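Local structure of endoglucanase, family GH5 (Zobellia galactanivorans, 6GL2) at residues N136-K139 with T140-D143; G165-E168 with G169-V173; Y328-I331 with A332-I335. The protein is a glycoside hydrolase dedicated to breaking down hemicellulose, probably by cleaving beta-glucans such as mixed-linked glucan. All coordinates share one frame; numbering follows the deposited sequence. Where two conformers were deposited one is given.

In the fold
The three contacts follow one another along the chain and sit on the helical layer of an eight-stranded TIM barrel, each centred about 19 to 20 Å from the centre of the chain. Contact 1 ends helix 117-137 and enters the loop before strand 145-148; contact 2 begins helix 167-186, the next helix after that strand; contact 3 makes up most of the last helix, 329-336. Centre to centre, contacts 1 and 2 are about 31 Å apart, contacts 1 and 3 about 32 Å, and contacts 2 and 3, on opposite sides of the chain's centre, about 37 Å. They are therefore separate local features of the layer around the barrel.

Contact 1. Residues N136-K139 with T140-D143; sequences NRFK and TYGD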
loop_
_atom_site.group_PDB
_atom_site.type_symbol
_atom_site.label_atom_id
_atom_site.label_comp_id
_atom_site.label_asym_id
_atom_site.label_seq_id
_atom_site.Cartn_x
_atom_site.Cartn_y
_atom_site.Cartn_z
ATOM N N ASN A 136 12.190 7.897 12.705
ATOM C CA ASN A 136 12.397 8.726 13.894
ATOM C C ASN A 136 11.307 9.779 14.043
ATOM O O ASN A 136 10.888 10.016 15.169
ATOM C CB ASN A 136 13.820 9.327 13.898
ATOM C CG ASN A 136 14.878 8.323 14.412
ATOM O OD1 ASN A 136 14.512 7.517 15.273
ATOM N ND2 ASN A 136 16.097 8.412 13.977
ATOM N N ARG A 137 10.748 10.305 12.936
ATOM C CA ARG A 137 9.678 11.242 13.095
ATOM C C ARG A 137 8.509 10.616 13.808
ATOM O O ARG A 137 7.855 11.270 14.621
ATOM C CB ARG A 137 9.243 11.823 11.732
ATOM C CG ARG A 137 7.988 12.621 11.842
ATOM C CD ARG A 137 8.092 13.860 12.663
ATOM N NE ARG A 137 8.798 14.966 12.035
ATOM C CZ ARG A 137 8.284 16.102 11.637
ATOM N NH1 ARG A 137 6.995 16.291 11.541
ATOM N NH2 ARG A 137 9.093 17.049 11.146
ATOM N N PHE A 138 8.200 9.357 13.449
ATOM C CA PHE A 138 7.040 8.689 13.912
ATOM C C PHE A 138 7.199 7.717 15.077
ATOM O O PHE A 138 6.352 6.909 15.399
ATOM C CB PHE A 138 6.349 7.996 12.732
ATOM C CG PHE A 138 5.780 8.983 11.704
ATOM C CD1 PHE A 138 4.591 9.633 12.000
ATOM C CD2 PHE A 138 6.428 9.301 10.549
ATOM C CE1 PHE A 138 4.078 10.583 11.146
ATOM C CE2 PHE A 138 5.919 10.297 9.680
ATOM C CZ PHE A 138 4.723 10.908 9.997
ATOM N N LYS A 139 8.374 7.747 15.674
ATOM C CA LYS A 139 8.788 6.729 16.648
ATOM C C LYS A 139 7.942 6.575 17.848
ATOM O O LYS A 139 7.695 5.448 18.281
ATOM C CB LYS A 139 10.216 6.988 17.102
ATOM C CG LYS A 139 10.829 5.896 18.004
ATOM C CD LYS A 139 12.370 5.732 17.806
ATOM C CE LYS A 139 13.142 6.962 18.173
ATOM N NZ LYS A 139 14.616 6.824 18.039
ATOM N N THR A 140 7.302 7.628 18.306
ATOM C CA THR A 140 6.506 7.530 19.544
ATOM C C THR A 140 5.096 7.124 19.285
ATOM O O THR A 140 4.300 6.908 20.218
ATOM C CB THR A 140 6.510 8.801 20.336
ATOM O OG1 THR A 140 5.819 9.859 19.638
ATOM C CG2 THR A 140 7.945 9.161 20.786
ATOM N N TYR A 141 4.655 7.009 18.021
ATOM C CA TYR A 141 3.286 6.596 17.713
ATOM C C TYR A 141 3.089 5.127 18.089
ATOM O O TYR A 141 3.990 4.343 17.988
ATOM C CB TYR A 141 2.962 6.852 16.198
ATOM C CG TYR A 141 2.763 8.283 15.910
ATOM C CD1 TYR A 141 3.727 9.159 15.805
ATOM C CD2 TYR A 141 1.489 8.755 15.788
ATOM C CE1 TYR A 141 3.482 10.530 15.595
ATOM C CE2 TYR A 141 1.233 10.100 15.582
ATOM C CZ TYR A 141 2.244 10.983 15.438
ATOM O OH TYR A 141 2.020 12.332 15.258
ATOM N N GLY A 142 1.900 4.812 18.487
ATOM C CA GLY A 142 1.511 3.453 18.843
ATOM C C GLY A 142 1.200 2.600 17.616
ATOM O O GLY A 142 1.522 2.982 16.469
ATOM N N ASP A 143 0.728 1.412 17.832
ATOM C CA ASP A 143 0.738 0.375 16.802
ATOM C C ASP A 143 -0.408 0.482 15.764
ATOM O O ASP A 143 -0.469 -0.308 14.857
ATOM C CB ASP A 143 0.763 -1.052 17.442
ATOM C CG ASP A 143 -0.469 -1.397 18.188
ATOM O OD1 ASP A 143 -1.518 -0.813 18.085
ATOM O OD2 ASP A 143 -0.443 -2.513 18.875
HETATM O O HOH W 1 7.081 10.340 17.140
#
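Y141 turns back onto F138 at the end of helix 117-137, and the two residues are the ends of a type I beta turn that redirects the chain toward barrel strand 145-148. The turn is closed by Y141 N, which donates to F138 O over 3.1 Å with an N-H...O angle of 158°. Along the side chain, Y141 CB first lies 3.5 Å from F138 O. With CG anti to the carbonyl carbon (chi1 -74°), the ring swings back so that its CD1 also comes within 3.5 Å of F138 O, which sits at the ring edge near its plane. One atom further, Y141 CE1 touches F138 CD1 at 3.9 Å. The rings meet obliquely, their planes 55° apart, in an apolar contact. At the tip, Y141 OH hydrogen-bonds with E89 and N93 of helix 82-96. Beside the turn, water 1 donates to R137 O at 2.8 Å and accepts from T140 N at 3.0 Å, while K139 NZ, reaching back along the chain, donates to N136 OD1 at 2.9 Å. R137 forms salt bridges with D86 and E89, so the carboxylate of E89 meets a guanidinium at one oxygen and the Y141 hydroxyl at the other, an environment likely to keep it ionised.

Contact 2. Residues G165-E168 with G169-V173; sequences GTQE and GRDAV
T166 caps helix 167-186 through its hydroxyl: G169 N donates to T166 OG1 over 3.1 Å with an N-H...O angle of 160°. The chi1 of 65° sets OG1 between the backbone N and the carbonyl carbon, turned to meet that N-H. Backbone bonds continue the cap into regular helix, R170 N to T166 O at 3.0 Å, then D171 N to Q167 O and A172 N to E168 O.

Side-chain hydrogen bonds centre on the Q167 amide, which uses both ends. R170 NH1 reaches Q167 OE1 at 3.2 Å from well above the carbonyl plane, the guanidinium standing almost perpendicular to the amide. Q167 NE2 donates to D171 OD1 at 3.0 Å; the oxygen lies in the amide plane but is met from above its own carboxylate.

Face contacts and charges follow. The bend at chi3 folds R170 back so that T166 O and Q167 CA lie over one guanidinium face, with water 2 at the edge, accepting from R170 NH1 at 3.0 Å. R170 NE makes a salt bridge with D212, and NH2 bonds G164 O. With a leucine in place of R170, D212 would probably lose its charged mate and the Q167 amide would be freer to turn. E168, whose OE2 accepts from Y117 N, lies in the first turn and is likely to be stabilised by the helix N-terminus, D171 just beyond it less so.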
loop_
_atom_site.group_PDB
_atom_site.type_symbol
_atom_site.label_atom_id
_atom_site.label_comp_id
_atom_site.label_asym_id
_atom_site.label_seq_id
_atom_site.Cartn_x
_atom_site.Cartn_y
_atom_site.Cartn_z
ATOM N N GLY A 165 9.531 -9.424 -12.536
ATOM C CA GLY A 165 10.951 -8.989 -12.548
ATOM C C GLY A 165 11.938 -10.023 -13.088
ATOM O O GLY A 165 11.567 -11.113 -13.484
ATOM N N THR A 166 13.188 -9.667 -13.067
ATOM C CA THR A 166 14.264 -10.636 -13.289
ATOM C C THR A 166 14.818 -11.085 -11.960
ATOM O O THR A 166 14.509 -10.543 -10.898
ATOM C CB THR A 166 15.387 -9.969 -14.051
ATOM O OG1 THR A 166 15.939 -8.959 -13.223
ATOM C CG2 THR A 166 14.937 -9.325 -15.354
ATOM N N GLN A 167 15.680 -12.104 -11.952
ATOM C CA GLN A 167 16.266 -12.518 -10.729
ATOM C C GLN A 167 17.074 -11.411 -10.057
ATOM O O GLN A 167 17.013 -11.289 -8.784
ATOM C CB GLN A 167 17.181 -13.760 -10.934
ATOM C CG GLN A 167 17.693 -14.290 -9.605
ATOM C CD GLN A 167 16.533 -14.849 -8.797
ATOM O OE1 GLN A 167 15.827 -15.769 -9.273
ATOM N NE2 GLN A 167 16.309 -14.308 -7.581
ATOM N N GLU A 168 17.802 -10.661 -10.840
ATOM C CA GLU A 168 18.543 -9.539 -10.323
ATOM C C GLU A 168 17.608 -8.508 -9.646
ATOM O O GLU A 168 17.890 -8.041 -8.586
ATOM C CB GLU A 168 19.301 -8.865 -11.398
ATOM C CG GLU A 168 19.934 -7.504 -11.057
ATOM C CD GLU A 168 20.575 -6.780 -12.232
ATOM O OE1 GLU A 168 20.341 -7.086 -13.475
ATOM O OE2 GLU A 168 21.316 -5.812 -12.038
ATOM N N GLY A 169 16.493 -8.215 -10.303
ATOM C CA GLY A 169 15.548 -7.219 -9.769
ATOM C C GLY A 169 14.975 -7.751 -8.494
ATOM O O GLY A 169 14.879 -6.948 -7.515
ATOM N N ARG A 170 14.543 -9.002 -8.346
ATOM C CA ARG A 170 13.979 -9.511 -7.117
ATOM C C ARG A 170 15.020 -9.521 -6.033
ATOM O O ARG A 170 14.700 -9.319 -4.862
ATOM C CB ARG A 170 13.393 -10.891 -7.283
ATOM C CG ARG A 170 12.196 -10.902 -8.228
ATOM C CD ARG A 170 11.492 -12.258 -8.356
ATOM N NE ARG A 170 12.327 -13.312 -8.922
ATOM C CZ ARG A 170 12.464 -13.497 -10.205
ATOM N NH1 ARG A 170 13.245 -14.506 -10.614
ATOM N NH2 ARG A 170 11.848 -12.812 -11.126
ATOM N N ASP A 171 16.265 -9.865 -6.360
ATOM C CA ASP A 171 17.343 -9.865 -5.394
ATOM C C ASP A 171 17.561 -8.464 -4.847
ATOM O O ASP A 171 17.632 -8.318 -3.588
ATOM C CB ASP A 171 18.648 -10.337 -6.038
ATOM C CG ASP A 171 18.751 -11.821 -6.223
ATOM O OD1 ASP A 171 17.938 -12.589 -5.712
ATOM O OD2 ASP A 171 19.750 -12.190 -6.908
ATOM N N ALA A 172 17.675 -7.492 -5.702
ATOM C CA ALA A 172 17.845 -6.149 -5.250
ATOM C C ALA A 172 16.682 -5.670 -4.410
ATOM O O ALA A 172 16.893 -5.041 -3.357
ATOM C CB ALA A 172 18.072 -5.287 -6.448
ATOM N N VAL A 173 15.445 -5.940 -4.871
ATOM C CA VAL A 173 14.309 -5.554 -4.040
ATOM C C VAL A 173 14.395 -6.172 -2.660
ATOM O O VAL A 173 14.156 -5.480 -1.657
ATOM C CB VAL A 173 12.961 -5.870 -4.728
ATOM C CG1 VAL A 173 11.827 -5.729 -3.722
ATOM C CG2 VAL A 173 12.865 -4.913 -5.921
HETATM O O HOH W 2 13.106 -14.189 -13.610
#

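Contact 3. Residues Y328-I331 with A332-I335; sequences YPEI and AEAI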
loop_
_atom_site.group_PDB
_atom_site.type_symbol
_atom_site.label_atom_id
_atom_site.label_comp_id
_atom_site.label_asym_id
_atom_site.label_seq_id
_atom_site.Cartn_x
_atom_site.Cartn_y
_atom_site.Cartn_z
ATOM N N TYR A 328 -19.643 7.062 -5.467
ATOM C CA TYR A 328 -20.076 5.703 -5.533
ATOM C C TYR A 328 -20.207 5.025 -4.192
ATOM O O TYR A 328 -19.401 4.173 -3.806
ATOM C CB TYR A 328 -19.239 4.858 -6.507
ATOM C CG TYR A 328 -19.296 5.380 -7.931
ATOM C CD1 TYR A 328 -20.500 5.293 -8.630
ATOM C CD2 TYR A 328 -18.220 5.942 -8.608
ATOM C CE1 TYR A 328 -20.606 5.744 -9.905
ATOM C CE2 TYR A 328 -18.305 6.442 -9.906
ATOM C CZ TYR A 328 -19.543 6.366 -10.561
ATOM O OH TYR A 328 -19.575 6.833 -11.867
ATOM N N PRO A 329 -21.171 5.516 -3.397
ATOM C CA PRO A 329 -21.265 5.025 -2.028
ATOM C C PRO A 329 -21.477 3.502 -1.956
ATOM O O PRO A 329 -21.063 2.899 -0.983
ATOM C CB PRO A 329 -22.462 5.751 -1.469
ATOM C CG PRO A 329 -23.261 6.164 -2.620
ATOM C CD PRO A 329 -22.279 6.463 -3.710
ATOM N N GLU A 330 -22.144 2.929 -2.970
ATOM C CA GLU A 330 -22.426 1.500 -2.885
ATOM C C GLU A 330 -21.167 0.656 -3.022
ATOM O O GLU A 330 -21.069 -0.379 -2.425
ATOM C CB GLU A 330 -23.456 1.076 -3.926
ATOM C CG GLU A 330 -24.780 1.785 -3.767
ATOM C CD GLU A 330 -25.193 1.901 -2.318
ATOM O OE1 GLU A 330 -25.464 0.836 -1.678
ATOM O OE2 GLU A 330 -25.211 3.054 -1.770
ATOM N N ILE A 331 -20.156 1.127 -3.776
ATOM C CA ILE A 331 -18.842 0.456 -3.801
ATOM C C ILE A 331 -18.262 0.462 -2.413
ATOM O O ILE A 331 -17.740 -0.528 -1.944
ATOM C CB ILE A 331 -17.884 1.017 -4.889
ATOM C CG1 ILE A 331 -18.439 0.762 -6.306
ATOM C CG2 ILE A 331 -16.457 0.454 -4.735
ATOM C CD1 ILE A 331 -17.673 1.389 -7.452
ATOM N N ALA A 332 -18.246 1.680 -1.821
ATOM C CA ALA A 332 -17.674 1.788 -0.469
ATOM C C ALA A 332 -18.349 0.833 0.525
ATOM O O ALA A 332 -17.707 0.145 1.292
ATOM C CB ALA A 332 -17.679 3.233 0.027
ATOM N N GLU A 333 -19.677 0.865 0.435
ATOM C CA GLU A 333 -20.453 0.039 1.378
ATOM C C GLU A 333 -20.200 -1.426 1.141
ATOM O O GLU A 333 -20.124 -2.187 2.097
ATOM C CB GLU A 333 -21.940 0.394 1.261
ATOM C CG GLU A 333 -22.259 1.710 1.948
ATOM C CD GLU A 333 -23.475 2.430 1.388
ATOM O OE1 GLU A 333 -24.258 1.768 0.683
ATOM O OE2 GLU A 333 -23.662 3.626 1.659
ATOM N N ALA A 334 -20.004 -1.825 -0.104
ATOM C CA ALA A 334 -19.734 -3.225 -0.440
ATOM C C ALA A 334 -18.408 -3.674 0.076
ATOM O O ALA A 334 -18.247 -4.855 0.462
ATOM C CB ALA A 334 -19.703 -3.370 -1.945
ATOM N N ILE A 335 -17.435 -2.778 0.170
ATOM C CA ILE A 335 -16.136 -3.086 0.693
ATOM C C ILE A 335 -16.088 -3.200 2.227
ATOM O O ILE A 335 -15.392 -4.070 2.794
ATOM C CB ILE A 335 -15.089 -2.092 0.203
ATOM C CG1 ILE A 335 -14.978 -2.110 -1.300
ATOM C CG2 ILE A 335 -13.703 -2.392 0.812
ATOM C CD1 ILE A 335 -14.389 -0.822 -1.774
#
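I331 and I335 lie one turn apart on helix 329-336, the closing helix of this TIM barrel; their side chains leave the same side of the helix and run alongside each other. Their chi1 values are nearly equal, -64° and -60°, each with CG1 anti to the carbonyl carbon, which, with the one-turn spacing, gives the two side chains the same direction. The apolar touch is I331 CG2 to I335 CD1 at 3.8 Å.

The same turn carries the main-chain bonds. E333 N donates to P329 O over 2.8 Å, A334 N to E330 O over 2.9 Å, and I335 N to I331 O over 3.1 Å. Alanine methyl groups fit close to this backbone: A334 CB is 3.3 Å from E330 O. On another side, the carboxylates of E330 and E333 come together as like charges, but E333 was deposited in two conformers, so the exact proximity is doubtful. Were both acids charged, they would be expected to repel each other.

Y328 occupies the N-cap position, and P329 opens the first turn at helical angles, a place where the missing N-H costs no hydrogen bond of the helix.

Further out, the apolar side is set against the barrel. Both isoleucines touch W307 of strand 304-307; I331 also reaches A291 of helix 284-301, and A332 meets M57 of helix 48-57. The final helix therefore spans from the last strand to the helices on its flanks, joining the chain's end to the beginning of the barrel. The helical bonding starts loosely, the bond from A332 N to Y328 O being weak at 3.4 Å though nearly straight at 169°.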